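Local coordinates for protein ML032222a iGluR (Mnemiopsis leidyi, PDB 4YKI) that probably serves as a glycine-activated ionotropic glutamate receptor subunit, whose ligand-binding domain is captured here with glycine in its pocket, at residues G139-R144 against K169-A174; H145-L150 against R160-G165; L233-R236 against F240-I243. All coordinates share one frame; numbering follows the deposited sequence. Where two conformers were deposited one is given.

Following the chain from its N terminus, strand 137-141 supplies the start of segment 139-144 of contact 1, which runs on into helix 145-152, the bearer of half of contact 2. Contact 2 closes when helix 157-164 packs back on that helix. The chain then passes through strand 166-168 and closes contact 1 at the start of helix 171-179, so contact 2 is nested inside the loop of contact 1. The two contacts touch through Val140 and Glu147, and both adjoin the bound glycine. Contact 3 comes later, in series, where helices 225-238 and 240-248 meet; its centre lies about 29 Å from that of contact 1, on the opposite side of the chain's centre.

Contact 1: G139-R144 against K169-A174; sequences GVIGSR and KDLNHA. With GLY (glycine), chain E.
Lys169 O is gripped twice: it accepts from Lys62 NZ, and it meets a water oxygen at 2.8 Å. The same water oxygen lies 2.8 Å from Gly142 O and so bridges the backbones of 139-144 and 169-174. Beside this polar link the contact is greasy and is carried by Ile141. Its CG1 stands anti to the carbonyl carbon (chi1 -64°), which sends CD1 over the first turn of helix 171-179, 3.6 Å from Leu171 N. CG1 itself rests 4.0 Å from Ala174 CB, while the CG2 branch lies over the Lys169-Asp170 peptide. The helix start receiving this side chain is fixed by its own cap: Asp170 is the N-cap, and its OD1 accepts from His173 N at 2.9 Å. The His173 ring in turn takes Lys169 N on ND1 in its plane at 3.0 Å, tying down the turn just before the helix.

At the far end of 139-144, Arg144 runs extended from CG to NE and lays its guanidinium flat against the ligand, with the glycine CA 3.5 Å above the centre of the plane. Salt bridges from NE to Asp187 and from NH1 to Glu17, with a cation-pi contact to Phe63, set its rotation. Replacing it with an alanine would probably strand the carboxylates of Asp187 and Glu17 without their mate and open a gap beside the ligand's CA. The chemistry divides the work: aliphatic packing joins strand to helix start, a water links the loops beside them, and a charged network holds the Arg144 guanidinium flat against the ligand.

Contact 2: H145-L150 against R160-G165; sequences HPETLL and RLVDEG. With GLY (glycine), chain E.
The glycine pocket takes one of its walls from the N-terminal end of helix 145-152, and helix 157-164 backs that helix where Glu147 and Leu150 meet Val162. At the pocket end, His145 N donates to the ligand's carboxylate oxygen O at 2.9 Å (N-H...O angle 151°), and His145 CB also packs close to that oxygen. A helix start facing a carboxylate is likely to be electrostatically favourable.

Behind the pocket, Val162 forks between two side chains. CG1, anti to its backbone N (chi1 172°), meets Glu147 CG at 3.8 Å, the two side chains crossing at about a right angle. CG2 presses on Leu150 CB at 3.6 Å, and Leu150 CD2 reaches Leu161 CD1 at 4.3 Å. Chiefly the aliphatic stem of Glu147 serves this packing; its carboxylate turns back along the chain, where OE1 accepts from Ser143 N and so pins the turn ahead of the helix. Val162 and Glu147 also both touch Val140, so the helix pair is seated on strand 137-141.

One turn of helix 157-164 is braced by a side-on salt bridge: Arg160 NE meets Glu164 OE2 at 2.8 Å, and Arg160 NH2 meets Glu164 OE1 on its syn lone pair at 2.9 Å. On helix 145-152, Leu149 packs against Glu237 of the second subunit.

The axes of the helix segments 145-150 and 160-164 approach to 9.5 Å, with 126° between their N-to-C directions. This pair forms the connection of a beta-alpha-beta crossover from strand 137-141 to the parallel strand 166-168, a topology in keeping with the periplasmic-binding-protein fold, in which glutamate receptors offer a helix N terminus to their ligand.

Contact 3: L233-R236 against F240-I243; sequences LKFR and FIDI
Phe235 meets its partners on helix 240-248 from the root of its side chain outward. CB packs against Ile241, 3.8 Å from CD1, with Ile241 CG1 close behind. With CG anti to the carbonyl carbon (chi1 -74°) the side chain lies beside that of Phe240, pointing the same way, and turns a ring face to its edge. Phe235 CG then meets Phe240 CD2 at 3.7 Å, and Phe235 CD1 and CD2 lie little farther from the same atom, which sits off the ring centre toward the rim. This is an edge-to-face pair, the planes at 72° and the centroids 5.0 Å apart. Farther out, the Phe235 side chain also touches Lys44 and Leu45 of helix 37-49.

One bent backbone bond joins the roots of the two rings, Phe240 N donating to Phe235 O at 2.9 Å (N-H...O angle 133°). A little farther on, a water links Arg236 O to Asp242 N.

The bend between helices 225-238 and 240-248 is thus packed on its inner side by aromatic and aliphatic groups. Helix 37-49 covers it, Met37 and Met41 touching Ile241, while Arg236 leaves this core to bond Glu213 and Ser211 of the second subunit.

Contact 1: G139-R144 against K169-A174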
loop_
_atom_site.group_PDB
_atom_site.type_symbol
_atom_site.label_atom_id
_atom_site.label_comp_id
_atom_site.label_asym_id
_atom_site.label_seq_id
_atom_site.Cartn_x
_atom_site.Cartn_y
_atom_site.Cartn_z
ATOM N N GLY B 139 7.909 -22.085 14.435
ATOM C CA GLY B 139 7.016 -21.282 15.239
ATOM C C GLY B 139 6.732 -19.921 14.665
ATOM O O GLY B 139 7.371 -19.457 13.724
ATOM N N VAL B 140 5.740 -19.299 15.282
ATOM C CA VAL B 140 5.395 -17.904 15.093
ATOM C C VAL B 140 5.310 -17.235 16.459
ATOM O O VAL B 140 5.129 -17.904 17.474
ATOM C CB VAL B 140 4.016 -17.722 14.380
ATOM C CG1 VAL B 140 4.065 -18.237 12.969
ATOM C CG2 VAL B 140 2.875 -18.390 15.184
ATOM N N ILE B 141 5.415 -15.919 16.483
ATOM C CA ILE B 141 5.302 -15.170 17.724
ATOM C C ILE B 141 3.832 -15.056 18.095
ATOM O O ILE B 141 2.985 -14.712 17.254
ATOM C CB ILE B 141 5.939 -13.792 17.572
ATOM C CG1 ILE B 141 7.453 -13.915 17.312
ATOM C CG2 ILE B 141 5.642 -12.917 18.778
ATOM C CD1 ILE B 141 8.100 -12.656 16.742
ATOM N N GLY B 142 3.508 -15.307 19.354
ATOM C CA GLY B 142 2.140 -15.193 19.809
ATOM C C GLY B 142 1.625 -13.763 19.818
ATOM O O GLY B 142 2.348 -12.812 20.121
ATOM N N SER B 143 0.348 -13.617 19.475
ATOM C CA SER B 143 -0.338 -12.316 19.476
ATOM C C SER B 143 0.352 -11.285 18.587
ATOM O O SER B 143 0.537 -10.121 18.956
ATOM C CB SER B 143 -0.498 -11.800 20.903
ATOM O OG SER B 143 -1.335 -12.671 21.653
ATOM N N ARG B 144 0.690 -11.714 17.381
ATOM C CA ARG B 144 1.336 -10.879 16.378
ATOM C C ARG B 144 0.686 -11.253 15.038
ATOM O O ARG B 144 0.078 -12.323 14.910
ATOM C CB ARG B 144 2.846 -11.165 16.400
ATOM C CG ARG B 144 3.740 -10.323 15.511
ATOM C CD ARG B 144 5.152 -10.884 15.518
ATOM N NE ARG B 144 6.029 -10.331 14.479
ATOM C CZ ARG B 144 6.671 -9.169 14.539
ATOM N NH1 ARG B 144 6.534 -8.367 15.580
ATOM N NH2 ARG B 144 7.448 -8.800 13.524
ATOM N N LYS B 169 7.810 -15.858 22.214
ATOM C CA LYS B 169 7.381 -14.738 23.044
ATOM C C LYS B 169 7.412 -13.392 22.329
ATOM O O LYS B 169 6.522 -12.549 22.537
ATOM C CB LYS B 169 8.291 -14.649 24.277
ATOM C CG LYS B 169 7.825 -13.648 25.321
ATOM C CD LYS B 169 8.649 -13.718 26.600
ATOM C CE LYS B 169 9.995 -13.025 26.438
ATOM N NZ LYS B 169 10.700 -12.847 27.740
ATOM N N ASP B 170 8.466 -13.174 21.546
ATOM C CA ASP B 170 8.765 -11.878 20.950
ATOM C C ASP B 170 9.846 -12.085 19.895
ATOM O O ASP B 170 10.306 -13.219 19.689
ATOM C CB ASP B 170 9.173 -10.844 22.028
ATOM C CG ASP B 170 10.377 -11.248 22.856
ATOM O OD1 ASP B 170 11.219 -12.051 22.451
ATOM O OD2 ASP B 170 10.508 -10.690 23.973
ATOM N N LEU B 171 10.223 -11.020 19.206
ATOM C CA LEU B 171 11.155 -11.137 18.097
ATOM C C LEU B 171 12.520 -11.620 18.564
ATOM O O LEU B 171 13.156 -12.432 17.886
ATOM C CB LEU B 171 11.269 -9.805 17.383
ATOM C CG LEU B 171 12.100 -9.821 16.107
ATOM C CD1 LEU B 171 11.550 -10.805 15.067
ATOM C CD2 LEU B 171 12.114 -8.399 15.538
ATOM N N ASN B 172 13.008 -11.146 19.708
ATOM C CA ASN B 172 14.296 -11.620 20.209
ATOM C C ASN B 172 14.290 -13.111 20.478
ATOM O O ASN B 172 15.230 -13.809 20.108
ATOM C CB ASN B 172 14.709 -10.866 21.470
ATOM C CG ASN B 172 15.120 -9.434 21.192
ATOM O OD1 ASN B 172 15.438 -9.065 20.063
ATOM N ND2 ASN B 172 15.111 -8.609 22.238
ATOM N N HIS B 173 13.248 -13.602 21.118
ATOM C CA HIS B 173 13.108 -15.023 21.413
ATOM C C HIS B 173 13.045 -15.825 20.123
ATOM O O HIS B 173 13.663 -16.900 20.004
ATOM C CB HIS B 173 11.844 -15.255 22.251
ATOM C CG HIS B 173 11.629 -16.676 22.663
ATOM N ND1 HIS B 173 10.373 -17.236 22.747
ATOM C CD2 HIS B 173 12.501 -17.650 23.021
ATOM C CE1 HIS B 173 10.476 -18.494 23.137
ATOM N NE2 HIS B 173 11.759 -18.771 23.308
ATOM N N ALA B 174 12.307 -15.324 19.139
ATOM C CA ALA B 174 12.179 -16.017 17.868
ATOM C C ALA B 174 13.524 -16.108 17.162
ATOM O O ALA B 174 13.883 -17.171 16.641
ATOM C CB ALA B 174 11.180 -15.305 16.973
HETATM N N GLY E . 4.484 -6.135 12.561
HETATM C CA GLY E . 3.894 -7.091 13.527
HETATM C C GLY E . 2.420 -6.879 13.774
HETATM O O GLY E . 1.832 -7.712 14.497
HETATM O OXT GLY E . 1.848 -5.885 13.277
HETATM O O HOH W 1 3.879 -13.550 22.329
#

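Contact 2: H145-L150 against R160-G165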
loop_
_atom_site.group_PDB
_atom_site.type_symbol
_atom_site.label_atom_id
_atom_site.label_comp_id
_atom_site.label_asym_id
_atom_site.label_seq_id
_atom_site.Cartn_x
_atom_site.Cartn_y
_atom_site.Cartn_z
ATOM N N HIS B 145 0.849 -10.397 14.039
ATOM C CA HIS B 145 0.149 -10.525 12.761
ATOM C C HIS B 145 0.336 -11.860 12.029
ATOM O O HIS B 145 -0.643 -12.406 11.565
ATOM C CB HIS B 145 0.522 -9.318 11.916
ATOM C CG HIS B 145 0.152 -9.417 10.486
ATOM N ND1 HIS B 145 -1.123 -9.175 10.026
ATOM C CD2 HIS B 145 0.920 -9.690 9.407
ATOM C CE1 HIS B 145 -1.113 -9.286 8.710
ATOM N NE2 HIS B 145 0.112 -9.595 8.308
ATOM N N PRO B 146 1.567 -12.380 11.881
ATOM C CA PRO B 146 1.671 -13.643 11.143
ATOM C C PRO B 146 0.806 -14.754 11.749
ATOM O O PRO B 146 0.115 -15.457 11.019
ATOM C CB PRO B 146 3.177 -13.954 11.189
ATOM C CG PRO B 146 3.826 -12.587 11.292
ATOM C CD PRO B 146 2.898 -11.830 12.211
ATOM N N GLU B 147 0.832 -14.907 13.068
ATOM C CA GLU B 147 -0.028 -15.874 13.750
ATOM C C GLU B 147 -1.496 -15.659 13.373
ATOM O O GLU B 147 -2.207 -16.607 13.066
ATOM C CB GLU B 147 0.151 -15.749 15.256
ATOM C CG GLU B 147 -0.667 -16.762 16.044
ATOM C CD GLU B 147 -0.688 -16.488 17.529
ATOM O OE1 GLU B 147 -1.133 -15.383 17.909
ATOM O OE2 GLU B 147 -0.278 -17.374 18.309
ATOM N N THR B 148 -1.941 -14.411 13.407
ATOM C CA THR B 148 -3.328 -14.117 13.072
ATOM C C THR B 148 -3.653 -14.519 11.635
ATOM O O THR B 148 -4.690 -15.147 11.373
ATOM C CB THR B 148 -3.623 -12.632 13.301
ATOM O OG1 THR B 148 -3.654 -12.377 14.709
ATOM C CG2 THR B 148 -4.972 -12.253 12.734
ATOM N N LEU B 149 -2.777 -14.178 10.698
ATOM C CA LEU B 149 -3.030 -14.560 9.310
ATOM C C LEU B 149 -3.072 -16.053 9.123
ATOM O O LEU B 149 -3.922 -16.557 8.393
ATOM C CB LEU B 149 -2.009 -13.963 8.353
ATOM C CG LEU B 149 -2.083 -12.468 8.081
ATOM C CD1 LEU B 149 -1.207 -12.149 6.846
ATOM C CD2 LEU B 149 -3.523 -12.001 7.895
ATOM N N LEU B 150 -2.148 -16.774 9.735
ATOM C CA LEU B 150 -2.143 -18.217 9.573
ATOM C C LEU B 150 -3.383 -18.852 10.227
ATOM O O LEU B 150 -3.936 -19.808 9.689
ATOM C CB LEU B 150 -0.847 -18.835 10.103
ATOM C CG LEU B 150 0.282 -18.890 9.051
ATOM C CD1 LEU B 150 0.725 -17.531 8.551
ATOM C CD2 LEU B 150 1.461 -19.645 9.631
ATOM N N ARG B 160 -3.014 -25.435 11.710
ATOM C CA ARG B 160 -2.209 -26.527 12.253
ATOM C C ARG B 160 -0.782 -26.078 12.505
ATOM O O ARG B 160 -0.187 -26.433 13.524
ATOM C CB ARG B 160 -2.168 -27.733 11.325
ATOM C CG ARG B 160 -3.416 -28.552 11.271
ATOM C CD ARG B 160 -3.179 -29.875 10.548
ATOM N NE ARG B 160 -2.131 -30.621 11.228
ATOM C CZ ARG B 160 -1.478 -31.675 10.753
ATOM N NH1 ARG B 160 -1.773 -32.192 9.561
ATOM N NH2 ARG B 160 -0.516 -32.207 11.486
ATOM N N LEU B 161 -0.205 -25.323 11.570
ATOM C CA LEU B 161 1.162 -24.837 11.767
ATOM C C LEU B 161 1.276 -24.045 13.052
ATOM O O LEU B 161 2.244 -24.185 13.792
ATOM C CB LEU B 161 1.624 -23.939 10.617
ATOM C CG LEU B 161 2.068 -24.636 9.344
ATOM C CD1 LEU B 161 2.463 -23.591 8.327
ATOM C CD2 LEU B 161 3.234 -25.607 9.567
ATOM N N VAL B 162 0.323 -23.164 13.300
ATOM C CA VAL B 162 0.378 -22.375 14.514
ATOM C C VAL B 162 0.197 -23.262 15.738
ATOM O O VAL B 162 0.996 -23.201 16.679
ATOM C CB VAL B 162 -0.672 -21.268 14.469
ATOM C CG1 VAL B 162 -0.765 -20.551 15.820
ATOM C CG2 VAL B 162 -0.328 -20.288 13.355
ATOM N N ASP B 163 -0.828 -24.104 15.722
ATOM C CA ASP B 163 -1.208 -24.900 16.891
ATOM C C ASP B 163 -0.154 -25.927 17.274
ATOM O O ASP B 163 0.021 -26.230 18.453
ATOM C CB ASP B 163 -2.542 -25.615 16.635
ATOM C CG ASP B 163 -3.729 -24.647 16.511
ATOM O OD1 ASP B 163 -3.613 -23.471 16.920
ATOM O OD2 ASP B 163 -4.789 -25.076 16.004
ATOM N N GLU B 164 0.583 -26.416 16.282
ATOM C CA GLU B 164 1.546 -27.492 16.483
ATOM C C GLU B 164 2.982 -26.992 16.531
ATOM O O GLU B 164 3.899 -27.776 16.780
ATOM C CB GLU B 164 1.350 -28.551 15.399
ATOM C CG GLU B 164 -0.013 -29.239 15.515
ATOM C CD GLU B 164 -0.402 -30.032 14.301
ATOM O OE1 GLU B 164 0.437 -30.807 13.805
ATOM O OE2 GLU B 164 -1.553 -29.878 13.833
ATOM N N GLY B 165 3.169 -25.691 16.352
ATOM C CA GLY B 165 4.483 -25.076 16.428
ATOM C C GLY B 165 4.776 -24.572 17.833
ATOM O O GLY B 165 3.967 -24.720 18.752
HETATM N N GLY E . 4.484 -6.135 12.561
HETATM C CA GLY E . 3.894 -7.091 13.527
HETATM C C GLY E . 2.420 -6.879 13.774
HETATM O O GLY E . 1.832 -7.712 14.497
HETATM O OXT GLY E . 1.848 -5.885 13.277
#

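Contact 3: L233-R236 against F240-I243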
loop_
_atom_site.group_PDB
_atom_site.type_symbol
_atom_site.label_atom_id
_atom_site.label_comp_id
_atom_site.label_asym_id
_atom_site.label_seq_id
_atom_site.Cartn_x
_atom_site.Cartn_y
_atom_site.Cartn_z
ATOM N N LEU B 233 0.544 10.292 3.253
ATOM C CA LEU B 233 0.553 10.279 1.784
ATOM C C LEU B 233 1.612 11.242 1.235
ATOM O O LEU B 233 2.365 10.904 0.333
ATOM C CB LEU B 233 -0.834 10.588 1.256
ATOM C CG LEU B 233 -0.989 10.678 -0.267
ATOM C CD1 LEU B 233 -0.360 9.537 -1.036
ATOM C CD2 LEU B 233 -2.470 10.808 -0.585
ATOM N N LYS B 234 1.696 12.436 1.805
ATOM C CA LYS B 234 2.704 13.394 1.370
ATOM C C LYS B 234 4.121 12.855 1.597
ATOM O O LYS B 234 4.967 12.950 0.724
ATOM C CB LYS B 234 2.508 14.741 2.071
ATOM C CG LYS B 234 3.247 15.908 1.420
ATOM C CD LYS B 234 2.751 16.163 -0.001
ATOM C CE LYS B 234 3.227 17.486 -0.583
ATOM N NZ LYS B 234 3.001 17.562 -2.047
ATOM N N PHE B 235 4.386 12.277 2.767
ATOM C CA PHE B 235 5.699 11.678 3.022
ATOM C C PHE B 235 6.037 10.675 1.911
ATOM O O PHE B 235 7.149 10.650 1.408
ATOM C CB PHE B 235 5.706 10.880 4.346
ATOM C CG PHE B 235 5.723 11.698 5.620
ATOM C CD1 PHE B 235 5.833 13.067 5.634
ATOM C CD2 PHE B 235 5.678 11.028 6.817
ATOM C CE1 PHE B 235 5.860 13.757 6.827
ATOM C CE2 PHE B 235 5.697 11.702 8.007
ATOM C CZ PHE B 235 5.796 13.067 8.027
ATOM N N ARG B 236 5.069 9.859 1.514
ATOM C CA ARG B 236 5.328 8.866 0.486
ATOM C C ARG B 236 5.625 9.534 -0.861
ATOM O O ARG B 236 6.598 9.197 -1.538
ATOM C CB ARG B 236 4.144 7.918 0.369
ATOM C CG ARG B 236 4.383 6.719 -0.475
ATOM C CD ARG B 236 3.265 5.715 -0.287
ATOM N NE ARG B 236 3.386 4.608 -1.209
ATOM C CZ ARG B 236 2.656 3.497 -1.161
ATOM N NH1 ARG B 236 1.731 3.327 -0.226
ATOM N NH2 ARG B 236 2.828 2.573 -2.077
ATOM N N PHE B 240 10.061 10.611 1.176
ATOM C CA PHE B 240 10.576 10.557 2.541
ATOM C C PHE B 240 10.572 9.137 3.111
ATOM O O PHE B 240 11.507 8.737 3.804
ATOM C CB PHE B 240 9.763 11.507 3.418
ATOM C CG PHE B 240 10.281 11.675 4.829
ATOM C CD1 PHE B 240 11.598 12.039 5.089
ATOM C CD2 PHE B 240 9.419 11.526 5.897
ATOM C CE1 PHE B 240 12.043 12.210 6.383
ATOM C CE2 PHE B 240 9.861 11.707 7.202
ATOM C CZ PHE B 240 11.170 12.060 7.438
ATOM N N ILE B 241 9.536 8.363 2.819
ATOM C CA ILE B 241 9.472 6.997 3.321
ATOM C C ILE B 241 10.653 6.191 2.775
ATOM O O ILE B 241 11.329 5.492 3.519
ATOM C CB ILE B 241 8.109 6.317 3.005
ATOM C CG1 ILE B 241 6.934 7.130 3.556
ATOM C CG2 ILE B 241 8.076 4.897 3.542
ATOM C CD1 ILE B 241 6.926 7.328 5.038
ATOM N N ASP B 242 10.904 6.308 1.478
ATOM C CA ASP B 242 11.993 5.571 0.853
ATOM C C ASP B 242 13.346 6.022 1.415
ATOM O O ASP B 242 14.222 5.199 1.661
ATOM C CB ASP B 242 11.970 5.739 -0.675
ATOM C CG ASP B 242 10.842 4.973 -1.356
ATOM O OD1 ASP B 242 10.311 4.020 -0.780
ATOM O OD2 ASP B 242 10.511 5.305 -2.506
ATOM N N ILE B 243 13.520 7.321 1.601
ATOM C CA ILE B 243 14.761 7.835 2.178
ATOM C C ILE B 243 14.985 7.274 3.596
ATOM O O ILE B 243 16.103 6.900 3.958
ATOM C CB ILE B 243 14.755 9.369 2.147
ATOM C CG1 ILE B 243 14.992 9.827 0.697
ATOM C CG2 ILE B 243 15.801 9.979 3.099
ATOM C CD1 ILE B 243 14.662 11.279 0.414
HETATM O O HOH W 2 8.566 7.445 -0.276
#